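PDB 3VU0: putative uncharacterized protein from Archaeoglobus fulgidus, which is an archaeal AglB, a member of the oligosaccharyltransferase family, crystallised here as its C-terminal globular domain. Local coordinates for residues L133-L136 against H137-A141. Sequence-based numbering, arbitrary orientation.
Sequences LYKL and HVENA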
loop_
_atom_site.group_PDB
_atom_site.type_symbol
_atom_site.label_atom_id
_atom_site.label_comp_id
_atom_site.label_asym_id
_atom_site.label_seq_id
_atom_site.Cartn_x
_atom_site.Cartn_y
_atom_site.Cartn_z
ATOM N N LEU A 133 2.509 3.919 5.226
ATOM C CA LEU A 133 1.518 4.381 4.260
ATOM C C LEU A 133 1.609 5.893 4.101
ATOM O O LEU A 133 1.531 6.416 2.996
ATOM C CB LEU A 133 0.111 3.989 4.714
ATOM C CG LEU A 133 -1.036 4.446 3.806
ATOM C CD1 LEU A 133 -0.781 4.009 2.370
ATOM C CD2 LEU A 133 -2.350 3.864 4.317
ATOM N N TYR A 134 1.777 6.591 5.218
ATOM C CA TYR A 134 1.906 8.042 5.197
ATOM C C TYR A 134 3.219 8.467 4.535
ATOM O O TYR A 134 3.231 9.312 3.646
ATOM C CB TYR A 134 1.874 8.597 6.624
ATOM C CG TYR A 134 2.180 10.075 6.693
ATOM C CD1 TYR A 134 1.179 11.021 6.492
ATOM C CD2 TYR A 134 3.478 10.527 6.934
ATOM C CE1 TYR A 134 1.459 12.386 6.530
ATOM C CE2 TYR A 134 3.768 11.889 6.972
ATOM C CZ TYR A 134 2.754 12.810 6.770
ATOM O OH TYR A 134 3.033 14.154 6.817
ATOM N N LYS A 135 4.325 7.878 4.975
ATOM C CA LYS A 135 5.633 8.227 4.436
ATOM C C LYS A 135 5.750 7.918 2.949
ATOM O O LYS A 135 6.531 8.557 2.238
ATOM C CB LYS A 135 6.732 7.511 5.224
ATOM C CG LYS A 135 6.704 7.858 6.704
ATOM C CD LYS A 135 7.670 7.015 7.509
ATOM C CE LYS A 135 7.489 7.261 8.999
ATOM N NZ LYS A 135 8.469 6.483 9.800
ATOM N N LEU A 136 4.971 6.945 2.480
ATOM C CA LEU A 136 4.973 6.586 1.067
ATOM C C LEU A 136 4.040 7.481 0.258
ATOM O O LEU A 136 4.485 8.347 -0.497
ATOM C CB LEU A 136 4.538 5.120 0.863
ATOM C CG LEU A 136 5.515 4.017 1.285
ATOM C CD1 LEU A 136 4.815 2.666 1.227
ATOM C CD2 LEU A 136 6.727 4.026 0.369
ATOM N N HIS A 137 2.739 7.283 0.434
ATOM C CA HIS A 137 1.761 8.035 -0.338
ATOM C C HIS A 137 1.731 9.536 -0.105
ATOM O O HIS A 137 1.710 10.304 -1.065
ATOM C CB HIS A 137 0.353 7.477 -0.126
ATOM C CG HIS A 137 -0.613 7.904 -1.188
ATOM N ND1 HIS A 137 -0.883 7.134 -2.300
ATOM C CD2 HIS A 137 -1.301 9.058 -1.352
ATOM C CE1 HIS A 137 -1.694 7.799 -3.106
ATOM N NE2 HIS A 137 -1.962 8.971 -2.554
ATOM N N VAL A 138 1.725 9.961 1.155
ATOM C CA VAL A 138 1.674 11.390 1.443
ATOM C C VAL A 138 3.000 12.118 1.226
ATOM O O VAL A 138 3.029 13.150 0.561
ATOM C CB VAL A 138 1.179 11.662 2.887
ATOM C CG1 VAL A 138 1.135 13.169 3.148
ATOM C CG2 VAL A 138 -0.211 11.066 3.080
ATOM N N GLU A 139 4.093 11.589 1.769
ATOM C CA GLU A 139 5.393 12.245 1.608
ATOM C C GLU A 139 6.151 11.830 0.349
ATOM O O GLU A 139 7.243 12.332 0.090
ATOM C CB GLU A 139 6.286 11.981 2.824
ATOM C CG GLU A 139 5.699 12.422 4.154
ATOM C CD GLU A 139 6.746 12.479 5.253
ATOM O OE1 GLU A 139 7.600 11.569 5.314
ATOM O OE2 GLU A 139 6.710 13.427 6.062
ATOM N N ASN A 140 5.579 10.916 -0.429
ATOM C CA ASN A 140 6.223 10.446 -1.653
ATOM C C ASN A 140 7.583 9.798 -1.388
ATOM O O ASN A 140 8.502 9.900 -2.205
ATOM C CB ASN A 140 6.383 11.601 -2.653
ATOM C CG ASN A 140 5.049 12.106 -3.178
ATOM O OD1 ASN A 140 4.202 11.322 -3.611
ATOM N ND2 ASN A 140 4.860 13.422 -3.151
ATOM N N ALA A 141 7.693 9.137 -0.238
ATOM C CA ALA A 141 8.905 8.437 0.175
ATOM C C ALA A 141 10.148 9.314 0.262
ATOM O O ALA A 141 11.268 8.801 0.293
ATOM C CB ALA A 141 9.168 7.257 -0.763
HETATM O O HOH W 1 5.436 15.693 6.220
HETATM O O HOH W 2 8.656 9.818 3.457
#
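Tyr134 lays its ring across the start of the next turn: Val138 CB sits over one face, 4.1 Å from the ring centroid, in a CH-pi contact, while Val138 CG1 touches Tyr134 CE1 at 3.5 Å. Glu139 comes obliquely to the other flank of the ring, its CG 3.5 Å from Tyr134 CE2 and its carboxylate turned 46° from the ring plane. CG anti to the backbone N (chi1 173°) brings the Tyr134 ring up to both residues, although its CB starts out away from them. A water joins Tyr134 OH to Glu139 OE2, to which it donates at 2.6 Å; a second donates to both Glu139 OE1 and Lys135 O, so both carboxylate oxygens receive a bond. Lys135 runs alongside Glu139, but its NZ bonds Gln71 O instead. Beneath these side chains, Tyr134 O takes a fairly straight bond from Glu139 N (3.1 Å, 158°) and a weak one from Val138 N. Lys135 O, besides its water, accepts a hydrogen bond from Ala141 N at 2.8 Å, in the carbonyl plane. Leu136 CD2 packs on Ala141 CB at 4.2 Å, and both side chains reach Phe159 of the sheet. His137 ND1 bonds Thr90, and Lys157 NZ bonds both His137 O and Asn140 OD1. The Glu139-to-Tyr134 backbone bond makes a pi-type turn late in the helix, and Asn140, with positive phi, is first to leave helical geometry: a helix C-terminus packed against the mixed sheet.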